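Local coordinates for protein fanconi-associated nuclease 1 homolog (Pseudomonas aeruginosa, PDB 5Y7Q) that belongs to the Fanconi-associated nuclease 1 family and carries a C-terminal VRR-NUC domain of the PD-(D/E)XK nuclease type, at residues Glu543-Gly548 with Val571-Trp576; Leu375-Ala380 with Trp390-His395; Ala402-Glu407 with Glu493-Gln498; Arg509-Arg514 with Leu559-Glu564. All blocks are in the same frame, centred on the assembly; numbering follows the deposited sequence.

Contact 1 (Glu543-Gly548 with Val571-Trp576); sequences EVKGPG and VCYVRW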
loop_
_atom_site.group_PDB
_atom_site.type_symbol
_atom_site.label_atom_id
_atom_site.label_comp_id
_atom_site.label_asym_id
_atom_site.label_seq_id
_atom_site.Cartn_x
_atom_site.Cartn_y
_atom_site.Cartn_z
ATOM N N GLU A 543 20.018 0.388 17.846
ATOM C CA GLU A 543 18.629 0.004 18.024
ATOM C C GLU A 543 18.223 0.236 19.476
ATOM O O GLU A 543 18.895 -0.239 20.397
ATOM C CB GLU A 543 18.425 -1.462 17.634
ATOM C CG GLU A 543 17.000 -1.974 17.828
ATOM C CD GLU A 543 15.953 -1.198 17.023
ATOM O OE1 GLU A 543 16.329 -0.489 16.058
ATOM O OE2 GLU A 543 14.746 -1.302 17.362
ATOM N N VAL A 544 17.122 0.969 19.681
ATOM C CA VAL A 544 16.626 1.308 21.015
ATOM C C VAL A 544 15.512 0.348 21.430
ATOM O O VAL A 544 14.611 0.046 20.641
ATOM C CB VAL A 544 16.135 2.764 21.047
ATOM C CG1 VAL A 544 15.478 3.063 22.359
ATOM C CG2 VAL A 544 17.300 3.708 20.829
ATOM N N LYS A 545 15.573 -0.140 22.671
ATOM C CA LYS A 545 14.543 -1.015 23.223
ATOM C C LYS A 545 14.166 -0.556 24.626
ATOM O O LYS A 545 14.986 -0.633 25.549
ATOM C CB LYS A 545 15.013 -2.477 23.243
ATOM C CG LYS A 545 15.032 -3.146 21.860
ATOM C CD LYS A 545 13.670 -3.041 21.181
ATOM C CE LYS A 545 13.731 -3.373 19.700
ATOM N NZ LYS A 545 12.398 -3.177 19.059
ATOM N N GLY A 546 12.915 -0.111 24.791
ATOM C CA GLY A 546 12.399 0.238 26.095
ATOM C C GLY A 546 11.964 -0.985 26.866
ATOM O O GLY A 546 12.094 -2.128 26.409
ATOM N N PRO A 547 11.452 -0.764 28.079
ATOM C CA PRO A 547 10.850 -1.881 28.818
ATOM C C PRO A 547 9.698 -2.465 28.004
ATOM O O PRO A 547 8.935 -1.736 27.360
ATOM C CB PRO A 547 10.369 -1.237 30.123
ATOM C CG PRO A 547 11.055 0.058 30.209
ATOM C CD PRO A 547 11.339 0.508 28.809
ATOM N N GLY A 548 9.606 -3.796 27.996
ATOM C CA GLY A 548 8.579 -4.465 27.221
ATOM C C GLY A 548 8.791 -4.423 25.728
ATOM O O GLY A 548 7.828 -4.578 24.965
ATOM N N VAL A 571 22.959 -2.364 20.491
ATOM C CA VAL A 571 21.569 -2.363 20.946
ATOM C C VAL A 571 21.536 -1.755 22.336
ATOM O O VAL A 571 22.349 -2.109 23.196
ATOM C CB VAL A 571 20.941 -3.771 20.946
ATOM C CG1 VAL A 571 19.514 -3.711 21.465
ATOM C CG2 VAL A 571 20.931 -4.327 19.550
ATOM N N CYS A 572 20.602 -0.844 22.553
ATOM C CA CYS A 572 20.524 -0.088 23.793
ATOM C C CYS A 572 19.233 -0.419 24.534
ATOM O O CYS A 572 18.138 -0.120 24.047
ATOM C CB CYS A 572 20.612 1.398 23.489
ATOM S SG CYS A 572 20.062 2.411 24.816
ATOM N N TYR A 573 19.364 -1.016 25.709
ATOM C CA TYR A 573 18.225 -1.395 26.534
ATOM C C TYR A 573 18.060 -0.383 27.668
ATOM O O TYR A 573 18.997 -0.154 28.441
ATOM C CB TYR A 573 18.426 -2.803 27.094
ATOM C CG TYR A 573 18.459 -3.906 26.050
ATOM C CD1 TYR A 573 17.303 -4.631 25.740
ATOM C CD2 TYR A 573 19.639 -4.242 25.390
ATOM C CE1 TYR A 573 17.315 -5.657 24.799
ATOM C CE2 TYR A 573 19.662 -5.272 24.443
ATOM C CZ TYR A 573 18.493 -5.969 24.151
ATOM O OH TYR A 573 18.487 -6.989 23.226
ATOM N N VAL A 574 16.866 0.197 27.787
ATOM C CA VAL A 574 16.614 1.303 28.708
ATOM C C VAL A 574 15.709 0.864 29.861
ATOM O O VAL A 574 14.703 0.170 29.655
ATOM C CB VAL A 574 16.008 2.490 27.935
ATOM C CG1 VAL A 574 15.539 3.603 28.875
ATOM C CG2 VAL A 574 17.028 3.005 26.969
ATOM N N ARG A 575 16.082 1.266 31.078
ATOM C CA ARG A 575 15.243 1.236 32.271
ATOM C C ARG A 575 14.970 2.667 32.724
ATOM O O ARG A 575 15.740 3.588 32.431
ATOM C CB ARG A 575 15.904 0.492 33.438
ATOM C CG ARG A 575 16.277 -0.963 33.245
ATOM C CD ARG A 575 17.007 -1.500 34.523
ATOM N NE ARG A 575 17.930 -0.510 35.102
ATOM C CZ ARG A 575 18.757 -0.737 36.124
ATOM N NH1 ARG A 575 19.540 0.238 36.575
ATOM N NH2 ARG A 575 18.813 -1.933 36.698
ATOM N N TRP A 576 13.876 2.857 33.456
ATOM C CA TRP A 576 13.523 4.175 33.964
ATOM C C TRP A 576 13.819 4.283 35.457
ATOM O O TRP A 576 13.619 3.333 36.220
ATOM C CB TRP A 576 12.047 4.487 33.735
ATOM C CG TRP A 576 11.571 4.418 32.331
ATOM C CD1 TRP A 576 10.622 3.572 31.833
ATOM C CD2 TRP A 576 11.981 5.250 31.236
ATOM N NE1 TRP A 576 10.424 3.819 30.500
ATOM C CE2 TRP A 576 11.242 4.845 30.108
ATOM C CE3 TRP A 576 12.905 6.294 31.102
ATOM C CZ2 TRP A 576 11.398 5.441 28.855
ATOM C CZ3 TRP A 576 13.063 6.890 29.863
ATOM C CH2 TRP A 576 12.308 6.462 28.752
#

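Contact 2 (Leu375-Ala380 with Trp390-His395); sequences LDLCLA and WAVREH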
loop_
_atom_site.group_PDB
_atom_site.type_symbol
_atom_site.label_atom_id
_atom_site.label_comp_id
_atom_site.label_asym_id
_atom_site.label_seq_id
_atom_site.Cartn_x
_atom_site.Cartn_y
_atom_site.Cartn_z
ATOM N N LEU A 375 24.257 -2.135 25.297
ATOM C CA LEU A 375 24.610 -0.973 26.086
ATOM C C LEU A 375 23.395 -0.652 26.937
ATOM O O LEU A 375 22.341 -0.297 26.403
ATOM C CB LEU A 375 24.990 0.193 25.179
ATOM C CG LEU A 375 24.980 1.592 25.787
ATOM C CD1 LEU A 375 26.232 1.892 26.668
ATOM C CD2 LEU A 375 24.794 2.611 24.667
ATOM N N ASP A 376 23.539 -0.779 28.253
ATOM C CA ASP A 376 22.438 -0.537 29.168
ATOM C C ASP A 376 22.429 0.931 29.581
ATOM O O ASP A 376 23.484 1.538 29.791
ATOM C CB ASP A 376 22.540 -1.463 30.383
ATOM C CG ASP A 376 22.201 -2.926 30.040
ATOM O OD1 ASP A 376 21.055 -3.368 30.300
ATOM O OD2 ASP A 376 23.076 -3.641 29.505
ATOM N N LEU A 377 21.233 1.507 29.636
ATOM C CA LEU A 377 21.036 2.897 30.014
ATOM C C LEU A 377 19.940 2.966 31.058
ATOM O O LEU A 377 18.882 2.356 30.885
ATOM C CB LEU A 377 20.634 3.764 28.827
ATOM C CG LEU A 377 21.670 4.237 27.827
ATOM C CD1 LEU A 377 20.993 5.176 26.844
ATOM C CD2 LEU A 377 22.769 4.939 28.564
ATOM N N CYS A 378 20.189 3.711 32.129
ATOM C CA CYS A 378 19.200 3.972 33.161
ATOM C C CYS A 378 18.904 5.468 33.097
ATOM O O CYS A 378 19.742 6.290 33.481
ATOM C CB CYS A 378 19.731 3.526 34.522
ATOM S SG CYS A 378 18.708 3.870 35.953
ATOM N N LEU A 379 17.717 5.824 32.602
ATOM C CA LEU A 379 17.389 7.204 32.282
ATOM C C LEU A 379 16.232 7.709 33.126
ATOM O O LEU A 379 15.370 6.939 33.566
ATOM C CB LEU A 379 17.008 7.361 30.815
ATOM C CG LEU A 379 18.116 7.203 29.797
ATOM C CD1 LEU A 379 17.492 7.346 28.433
ATOM C CD2 LEU A 379 19.188 8.255 30.041
ATOM N N ALA A 380 16.199 9.031 33.295
ATOM C CA ALA A 380 15.134 9.663 34.059
ATOM C C ALA A 380 13.781 9.320 33.452
ATOM O O ALA A 380 13.665 9.056 32.255
ATOM C CB ALA A 380 15.327 11.179 34.088
ATOM N N TRP A 390 13.444 8.994 21.354
ATOM C CA TRP A 390 13.828 10.389 21.546
ATOM C C TRP A 390 14.682 10.557 22.789
ATOM O O TRP A 390 15.570 11.420 22.823
ATOM C CB TRP A 390 12.591 11.285 21.647
ATOM C CG TRP A 390 11.761 11.294 20.408
ATOM C CD1 TRP A 390 10.488 10.822 20.275
ATOM C CD2 TRP A 390 12.148 11.785 19.116
ATOM N NE1 TRP A 390 10.055 10.993 18.982
ATOM C CE2 TRP A 390 11.053 11.579 18.248
ATOM C CE3 TRP A 390 13.313 12.379 18.608
ATOM C CZ2 TRP A 390 11.085 11.949 16.900
ATOM C CZ3 TRP A 390 13.345 12.743 17.278
ATOM C CH2 TRP A 390 12.232 12.527 16.434
ATOM N N ALA A 391 14.431 9.747 23.818
ATOM C CA ALA A 391 15.194 9.888 25.051
ATOM C C ALA A 391 16.632 9.461 24.837
ATOM O O ALA A 391 17.566 10.179 25.220
ATOM C CB ALA A 391 14.562 9.075 26.184
ATOM N N VAL A 392 16.833 8.290 24.234
ATOM C CA VAL A 392 18.201 7.866 23.981
ATOM C C VAL A 392 18.884 8.858 23.061
ATOM O O VAL A 392 20.041 9.239 23.287
ATOM C CB VAL A 392 18.250 6.446 23.401
ATOM C CG1 VAL A 392 19.664 6.102 23.074
ATOM C CG2 VAL A 392 17.712 5.453 24.397
ATOM N N ARG A 393 18.166 9.326 22.034
ATOM C CA ARG A 393 18.764 10.267 21.096
ATOM C C ARG A 393 19.242 11.530 21.811
ATOM O O ARG A 393 20.329 12.040 21.516
ATOM C CB ARG A 393 17.771 10.611 19.992
ATOM C CG ARG A 393 18.439 11.202 18.781
ATOM C CD ARG A 393 17.572 12.259 18.187
ATOM N NE ARG A 393 17.318 13.320 19.145
ATOM C CZ ARG A 393 18.120 14.368 19.312
ATOM N NH1 ARG A 393 19.226 14.481 18.582
ATOM N NH2 ARG A 393 17.827 15.299 20.213
ATOM N N GLU A 394 18.458 12.041 22.766
ATOM C CA GLU A 394 18.912 13.195 23.543
ATOM C C GLU A 394 20.135 12.843 24.370
ATOM O O GLU A 394 21.108 13.603 24.424
ATOM C CB GLU A 394 17.801 13.705 24.461
ATOM C CG GLU A 394 16.753 14.569 23.772
ATOM C CD GLU A 394 17.204 16.008 23.588
ATOM O OE1 GLU A 394 18.208 16.403 24.228
ATOM O OE2 GLU A 394 16.547 16.737 22.805
ATOM N N HIS A 395 20.101 11.687 25.026
ATOM C CA HIS A 395 21.161 11.355 25.972
ATOM C C HIS A 395 22.498 11.155 25.258
ATOM O O HIS A 395 23.552 11.535 25.781
ATOM C CB HIS A 395 20.759 10.113 26.772
ATOM C CG HIS A 395 21.841 9.582 27.649
ATOM N ND1 HIS A 395 22.108 10.105 28.897
ATOM C CD2 HIS A 395 22.731 8.578 27.460
ATOM C CE1 HIS A 395 23.113 9.440 29.444
ATOM N NE2 HIS A 395 23.510 8.510 28.591
#

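Contact 3 (Ala402-Glu407 with Glu493-Gln498); sequences AVHYVE and EELLEQ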
loop_
_atom_site.group_PDB
_atom_site.type_symbol
_atom_site.label_atom_id
_atom_site.label_comp_id
_atom_site.label_asym_id
_atom_site.label_seq_id
_atom_site.Cartn_x
_atom_site.Cartn_y
_atom_site.Cartn_z
ATOM N N ALA A 402 26.635 13.714 17.160
ATOM C CA ALA A 402 25.350 14.058 16.553
ATOM C C ALA A 402 24.535 12.789 16.382
ATOM O O ALA A 402 25.014 11.819 15.796
ATOM C CB ALA A 402 25.530 14.729 15.194
ATOM N N VAL A 403 23.316 12.779 16.896
ATOM C CA VAL A 403 22.510 11.564 16.906
ATOM C C VAL A 403 21.213 11.828 16.158
ATOM O O VAL A 403 20.533 12.829 16.412
ATOM C CB VAL A 403 22.238 11.079 18.340
ATOM C CG1 VAL A 403 21.611 9.719 18.323
ATOM C CG2 VAL A 403 23.523 11.067 19.118
ATOM N N HIS A 404 20.874 10.927 15.246
ATOM C CA HIS A 404 19.704 11.061 14.393
ATOM C C HIS A 404 18.808 9.839 14.507
ATOM O O HIS A 404 19.286 8.698 14.565
ATOM C CB HIS A 404 20.134 11.272 12.959
ATOM C CG HIS A 404 20.984 12.486 12.780
ATOM N ND1 HIS A 404 20.455 13.748 12.592
ATOM C CD2 HIS A 404 22.327 12.641 12.785
ATOM C CE1 HIS A 404 21.438 14.623 12.476
ATOM N NE2 HIS A 404 22.582 13.976 12.585
ATOM N N TYR A 405 17.506 10.097 14.554
ATOM C CA TYR A 405 16.485 9.062 14.554
ATOM C C TYR A 405 16.059 8.881 13.101
ATOM O O TYR A 405 15.342 9.722 12.546
ATOM C CB TYR A 405 15.331 9.496 15.455
ATOM C CG TYR A 405 14.283 8.450 15.738
ATOM C CD1 TYR A 405 13.194 8.736 16.545
ATOM C CD2 TYR A 405 14.392 7.173 15.216
ATOM C CE1 TYR A 405 12.231 7.782 16.805
ATOM C CE2 TYR A 405 13.437 6.215 15.470
ATOM C CZ TYR A 405 12.355 6.520 16.262
ATOM O OH TYR A 405 11.407 5.544 16.505
ATOM N N VAL A 406 16.465 7.765 12.501
ATOM C CA VAL A 406 16.403 7.582 11.054
ATOM C C VAL A 406 15.710 6.280 10.666
ATOM O O VAL A 406 14.879 6.283 9.762
ATOM C CB VAL A 406 17.806 7.664 10.443
ATOM C CG1 VAL A 406 18.230 9.090 10.431
ATOM C CG2 VAL A 406 18.766 6.806 11.239
ATOM N N GLU A 407 16.178 5.148 11.190
ATOM C CA GLU A 407 15.511 3.841 11.099
ATOM C C GLU A 407 15.209 3.449 9.652
ATOM O O GLU A 407 14.075 3.444 9.188
ATOM C CB GLU A 407 14.248 3.769 11.972
ATOM C CG GLU A 407 13.075 4.677 11.651
ATOM C CD GLU A 407 11.845 4.356 12.491
ATOM O OE1 GLU A 407 11.767 3.223 13.026
ATOM O OE2 GLU A 407 10.966 5.243 12.622
ATOM N N GLU A 493 19.923 18.696 4.919
ATOM C CA GLU A 493 21.249 18.809 4.324
ATOM C C GLU A 493 22.329 18.361 5.306
ATOM O O GLU A 493 23.281 17.674 4.914
ATOM C CB GLU A 493 21.495 20.225 3.831
ATOM C CG GLU A 493 21.886 20.275 2.374
ATOM C CD GLU A 493 22.303 21.665 1.968
ATOM O OE1 GLU A 493 21.709 22.624 2.508
ATOM O OE2 GLU A 493 23.237 21.801 1.142
ATOM N N GLU A 494 22.156 18.667 6.602
ATOM C CA GLU A 494 23.192 18.341 7.581
ATOM C C GLU A 494 23.317 16.833 7.777
ATOM O O GLU A 494 24.425 16.283 7.763
ATOM C CB GLU A 494 22.918 19.046 8.913
ATOM C CG GLU A 494 22.495 20.516 8.782
ATOM C CD GLU A 494 23.624 21.467 8.362
ATOM O OE1 GLU A 494 24.787 21.021 8.218
ATOM O OE2 GLU A 494 23.343 22.678 8.186
ATOM N N LEU A 495 22.201 16.134 7.943
ATOM C CA LEU A 495 22.305 14.683 8.065
ATOM C C LEU A 495 22.863 14.051 6.790
ATOM O O LEU A 495 23.559 13.030 6.855
ATOM C CB LEU A 495 20.942 14.077 8.431
ATOM C CG LEU A 495 20.864 12.563 8.227
ATOM C CD1 LEU A 495 21.816 11.802 9.148
ATOM C CD2 LEU A 495 19.462 12.052 8.358
ATOM N N LEU A 496 22.603 14.657 5.630
ATOM C CA LEU A 496 23.194 14.165 4.388
ATOM C C LEU A 496 24.708 14.310 4.408
ATOM O O LEU A 496 25.434 13.382 4.041
ATOM C CB LEU A 496 22.627 14.920 3.193
ATOM C CG LEU A 496 23.116 14.347 1.866
ATOM C CD1 LEU A 496 22.710 12.881 1.776
ATOM C CD2 LEU A 496 22.554 15.149 0.696
ATOM N N GLU A 497 25.201 15.483 4.803
ATOM C CA GLU A 497 26.631 15.738 4.714
ATOM C C GLU A 497 27.387 14.871 5.717
ATOM O O GLU A 497 28.368 14.192 5.364
ATOM C CB GLU A 497 26.906 17.232 4.921
ATOM C CG GLU A 497 27.679 17.931 3.772
ATOM C CD GLU A 497 27.096 17.680 2.366
ATOM O OE1 GLU A 497 27.708 16.905 1.593
ATOM O OE2 GLU A 497 26.035 18.261 2.029
ATOM N N GLN A 498 26.900 14.824 6.963
ATOM C CA GLN A 498 27.499 13.924 7.946
ATOM C C GLN A 498 27.452 12.474 7.475
ATOM O O GLN A 498 28.453 11.757 7.565
ATOM C CB GLN A 498 26.813 14.089 9.300
ATOM C CG GLN A 498 26.917 15.512 9.811
ATOM C CD GLN A 498 26.260 15.714 11.155
ATOM O OE1 GLN A 498 25.363 14.971 11.536
ATOM N NE2 GLN A 498 26.715 16.728 11.889
#

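Contact 4 (Arg509-Arg514 with Leu559-Glu564); sequences RAWFER and LQFCRE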
loop_
_atom_site.group_PDB
_atom_site.type_symbol
_atom_site.label_atom_id
_atom_site.label_comp_id
_atom_site.label_asym_id
_atom_site.label_seq_id
_atom_site.Cartn_x
_atom_site.Cartn_y
_atom_site.Cartn_z
ATOM N N ARG A 509 28.144 0.001 -0.180
ATOM C CA ARG A 509 27.966 -1.073 -1.145
ATOM C C ARG A 509 27.344 -2.298 -0.490
ATOM O O ARG A 509 26.412 -2.889 -1.041
ATOM C CB ARG A 509 29.302 -1.426 -1.800
ATOM C CG ARG A 509 29.265 -2.700 -2.583
ATOM C CD ARG A 509 30.158 -2.580 -3.775
ATOM N NE ARG A 509 29.446 -2.036 -4.929
ATOM C CZ ARG A 509 29.979 -1.934 -6.143
ATOM N NH1 ARG A 509 29.270 -1.435 -7.139
ATOM N NH2 ARG A 509 31.229 -2.338 -6.357
ATOM N N ALA A 510 27.832 -2.691 0.689
ATOM C CA ALA A 510 27.282 -3.878 1.340
ATOM C C ALA A 510 25.774 -3.731 1.559
ATOM O O ALA A 510 24.976 -4.569 1.111
ATOM C CB ALA A 510 28.016 -4.136 2.655
ATOM N N TRP A 511 25.363 -2.646 2.216
ATOM C CA TRP A 511 23.943 -2.410 2.442
ATOM C C TRP A 511 23.167 -2.391 1.133
ATOM O O TRP A 511 22.128 -3.043 1.008
ATOM C CB TRP A 511 23.741 -1.098 3.199
ATOM C CG TRP A 511 24.360 -1.107 4.529
ATOM C CD1 TRP A 511 24.525 -2.190 5.356
ATOM C CD2 TRP A 511 24.954 -0.001 5.192
ATOM N NE1 TRP A 511 25.180 -1.813 6.507
ATOM C CE2 TRP A 511 25.457 -0.473 6.430
ATOM C CE3 TRP A 511 25.122 1.341 4.864
ATOM C CZ2 TRP A 511 26.099 0.360 7.337
ATOM C CZ3 TRP A 511 25.758 2.167 5.769
ATOM C CH2 TRP A 511 26.241 1.675 6.991
ATOM N N PHE A 512 23.662 -1.654 0.139
ATOM C CA PHE A 512 22.910 -1.459 -1.102
ATOM C C PHE A 512 22.682 -2.781 -1.828
ATOM O O PHE A 512 21.591 -3.032 -2.365
ATOM C CB PHE A 512 23.639 -0.455 -1.998
ATOM C CG PHE A 512 23.618 0.952 -1.462
ATOM C CD1 PHE A 512 22.920 1.256 -0.290
ATOM C CD2 PHE A 512 24.261 1.972 -2.131
ATOM C CE1 PHE A 512 22.890 2.547 0.222
ATOM C CE2 PHE A 512 24.218 3.269 -1.635
ATOM C CZ PHE A 512 23.540 3.559 -0.458
ATOM N N GLU A 513 23.688 -3.654 -1.832
ATOM C CA GLU A 513 23.503 -4.958 -2.449
ATOM C C GLU A 513 22.547 -5.824 -1.640
ATOM O O GLU A 513 21.790 -6.615 -2.220
ATOM C CB GLU A 513 24.851 -5.654 -2.629
ATOM C CG GLU A 513 24.978 -6.435 -3.932
ATOM C CD GLU A 513 25.682 -5.646 -5.032
ATOM O OE1 GLU A 513 26.865 -5.272 -4.850
ATOM O OE2 GLU A 513 25.042 -5.399 -6.079
ATOM N N ARG A 514 22.540 -5.682 -0.311
ATOM C CA ARG A 514 21.582 -6.462 0.474
ATOM C C ARG A 514 20.148 -6.039 0.173
ATOM O O ARG A 514 19.258 -6.887 0.032
ATOM C CB ARG A 514 21.867 -6.336 1.972
ATOM C CG ARG A 514 21.049 -7.312 2.829
ATOM C CD ARG A 514 21.373 -7.196 4.312
ATOM N NE ARG A 514 20.174 -7.262 5.146
ATOM C CZ ARG A 514 19.697 -8.371 5.707
ATOM N NH1 ARG A 514 20.313 -9.548 5.533
ATOM N NH2 ARG A 514 18.590 -8.293 6.446
ATOM N N LEU A 559 21.237 -7.031 12.341
ATOM C CA LEU A 559 22.338 -7.083 13.291
ATOM C C LEU A 559 23.340 -8.162 12.912
ATOM O O LEU A 559 24.553 -7.944 12.980
ATOM C CB LEU A 559 21.800 -7.335 14.688
ATOM C CG LEU A 559 21.095 -6.154 15.310
ATOM C CD1 LEU A 559 21.119 -6.374 16.800
ATOM C CD2 LEU A 559 21.826 -4.907 14.935
ATOM N N GLN A 560 22.851 -9.344 12.539
ATOM C CA GLN A 560 23.742 -10.405 12.098
ATOM C C GLN A 560 24.553 -9.948 10.896
ATOM O O GLN A 560 25.778 -10.111 10.851
ATOM C CB GLN A 560 22.932 -11.662 11.772
ATOM C CG GLN A 560 23.770 -12.893 11.428
ATOM C CD GLN A 560 22.932 -14.046 10.864
ATOM O OE1 GLN A 560 21.707 -14.072 11.013
ATOM N NE2 GLN A 560 23.596 -14.998 10.208
ATOM N N PHE A 561 23.888 -9.321 9.933
ATOM C CA PHE A 561 24.575 -8.873 8.731
ATOM C C PHE A 561 25.634 -7.833 9.058
ATOM O O PHE A 561 26.760 -7.887 8.548
ATOM C CB PHE A 561 23.563 -8.309 7.741
ATOM C CG PHE A 561 24.190 -7.754 6.509
ATOM C CD1 PHE A 561 24.537 -8.591 5.462
ATOM C CD2 PHE A 561 24.458 -6.398 6.399
ATOM C CE1 PHE A 561 25.123 -8.085 4.308
ATOM C CE2 PHE A 561 25.056 -5.886 5.250
ATOM C CZ PHE A 561 25.385 -6.728 4.201
ATOM N N CYS A 562 25.284 -6.871 9.911
ATOM C CA CYS A 562 26.218 -5.809 10.267
ATOM C C CYS A 562 27.415 -6.342 11.056
ATOM O O CYS A 562 28.562 -5.971 10.778
ATOM C CB CYS A 562 25.491 -4.727 11.060
ATOM S SG CYS A 562 24.579 -3.536 10.058
ATOM N N ARG A 563 27.181 -7.205 12.039
ATOM C CA ARG A 563 28.316 -7.675 12.819
ATOM C C ARG A 563 29.045 -8.829 12.149
ATOM O O ARG A 563 30.005 -9.337 12.726
ATOM C CB ARG A 563 27.889 -8.054 14.250
ATOM C CG ARG A 563 27.255 -9.438 14.456
ATOM C CD ARG A 563 26.855 -9.654 15.937
ATOM N NE ARG A 563 25.652 -8.908 16.344
ATOM C CZ ARG A 563 25.643 -7.732 16.985
ATOM N NH1 ARG A 563 26.779 -7.125 17.319
ATOM N NH2 ARG A 563 24.484 -7.158 17.302
ATOM N N GLU A 564 28.630 -9.259 10.956
ATOM C CA GLU A 564 29.508 -10.092 10.136
ATOM C C GLU A 564 30.422 -9.277 9.228
ATOM O O GLU A 564 31.368 -9.832 8.658
ATOM C CB GLU A 564 28.688 -11.065 9.287
ATOM C CG GLU A 564 28.068 -12.203 10.083
ATOM C CD GLU A 564 26.955 -12.916 9.329
ATOM O OE1 GLU A 564 26.494 -12.387 8.287
ATOM O OE2 GLU A 564 26.542 -14.006 9.784
#

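Contact 1 (Glu543-Gly548 with Val571-Trp576)
Glu-543 to Lys-545 run parallel to Val-571 to Val-574 and are joined to them by three backbone hydrogen bonds. Cys-572 N gives its hydrogen to Glu-543 O at 2.8 Å, Cys-572 O accepts from Lys-545 N at 2.9 Å, and Val-574 N reaches Lys-545 O at 3.0 Å. Beyond the end of strand 538-545, Pro-547 and Trp-576 cross at about a right angle, with Pro-547 CG 3.8 Å from Trp-576 NE1. Lys-545 CB lies 4.0 Å from Tyr-573 CD1. A bend in the lysine chain (chi2 -55°) carries the amine back along its own strand into a salt bridge, NZ to Glu-543 OE2 at 3.5 Å. NZ also bonds to Arg-550 O, and Glu-543 OE1 accepts from Asp-528 N. Val-544 and Cys-572 lie on the face opposite Lys-545 and Tyr-573, where Val-544 touches helix 388-396. Asp-528, just before strand 529-533, and Glu-543, Val-544 and Lys-545, on the first strand of a beta-alpha-beta unit, match the PD-(D/E)XK signature.

Contact 2 (Leu375-Ala380 with Trp390-His395)
Leu-377 and Leu-379, on strand 374-380 at the margin of the mixed sheet, receive one side of helix 388-396, which is laid over the sheet nearly perpendicular to that strand. The two segment axes approach to 10.1 Å at 99°. Being two residues apart, the leucines point to the same face, and they meet Ala-391, Val-392 and His-395. His-395 meets both leucines: with CG opposite the backbone N (chi1 173°), its imidazole comes up against their methyls. Leu-379 CD2 sits over one face of that ring, off-centre toward the rim and 3.6 Å from His-395 ND1, as a CH-pi contact. Leu-377 approaches the ring obliquely, its CD2 3.6 Å from His-395 NE2. Leu-377 CD1 touches both the ring, 3.9 Å from His-395 CD2, and the two branches of Val-392, 4.1 Å from Val-392 CG2. Leu-379 CD1 turns to the helix body, 4.1 Å from Ala-391 CB. No hydrogen bond spans the segments, so apolar and CH-pi packing carries the contact. Further along the sheet, Val-392 continues onto Cys-572, Val-574 and Leu-529. Arg-393 hydrogen-bonds Val-403 O, and Trp-390 meets Tyr-405 edge-to-face. Helix 388-396 thereby reaches from outermost strand 374-380 across the middle strands to the other outermost strand, 402-405.

Contact 3 (Ala402-Glu407 with Glu493-Gln498)
The imidazole of His-404 has Leu-495 over one face and the side-chain amide of Gln-498 at its edge. Leu-495 CD1 lies 3.9 Å from the ring centroid in a CH-pi contact, displaced somewhat toward the rim. At the edge, His-404 NE2 donates to Gln-498 OE1 over 3.1 Å, a moderately straight bond with an N-H...O angle of 155°. The NE2 hydrogen comes in nearly in line with the amide C=O, whereas the oxygen is tilted somewhat out of the imidazole plane. Beyond CG the glutamine chain is extended (chi2 -179°), which brings its amide to the ring edge. Ring and amide planes are themselves 72° apart, steeply turned rather than stacked. The bond and the methyl over the ring together probably restrict rotation of the imidazole. Strand 402-405 is an outermost strand of the mixed sheet, bonded to strand 529-533; helix 493-502 covers the face bearing Ala-402 and His-404, while Val-403 and Tyr-405 turn to helix 388-396, giving the helix-sheet-helix layering of an alpha/beta nuclease domain. Two further contacts flank the histidine. Gln-498 OE1 also lies 3.7 Å from Ala-402 CB. The second methyl of Leu-495, CD2, meets Val-406 CG1 at 3.8 Å, and beyond it Val-406 packs on Leu-490 and Ile-530.

Contact 4 (Arg509-Arg514 with Leu559-Glu564)
Phe-561 projects from helix 553-564, the helix of a beta-alpha-beta unit, onto Ala-510, Trp-511 and Arg-514 of helix 505-517. The two helices run roughly antiparallel, their segment axes 11.6 Å apart. The CH-pi contact is well centred: Arg-514 CD stands over the middle of the Phe-561 ring, 3.6 Å from its centroid and 10° off the normal. The arginine and phenylalanine side chains slide past each other in opposite directions, so that Phe-561 CB in turn lies over a face of the guanidinium, 4.1 Å from Arg-514 NH1. Guanidinium and ring planes are 36° apart and do not form a parallel stack. That guanidinium also makes a cation-pi contact with Trp-558. Plain apolar contacts hold the rest of the ring. Trp-511 CD1 and Phe-561 CE2 approach edge against edge at 3.7 Å, and Phe-561 CZ reaches Ala-510 CB at 4.0 Å. A chi1 of 177° swings the phenyl ring away from its backbone N, to meet Arg-514 with a face and Trp-511 with an edge. A sulfur-aromatic contact completes the set: Cys-562 SG approaches the five-membered ring of Trp-511 obliquely, its nearest atom being Trp-511 NE1 at 4.0 Å.

Overall arrangement
Contacts 1, 2 and 3 all reach one mixed sheet. Contacts 1 and 2 have centres 8 Å apart, because strands 374-380 and 569-577 are neighbours: Leu-375 N meets Val-571 O at 2.8 Å, a probable hydrogen bond. Helix 388-396 of contact 2 leads into the strand of contact 3, 18 Å away between centres. Contact 4 uses the helix connecting the strands of contact 1, and Leu-559 CD1 packs on Val-571 CG2. Contact 1 carries the Glu-543 to Lys-545 part of the PD-(D/E)XK signature; Asp-528 also bonds the backbone of Val-406 in contact 3. By nearest atoms, contact 1 comes closest to the bound nucleic acid, about 4 Å, against 7 Å for contact 3, 11 Å for contact 2 and 13 Å for contact 4.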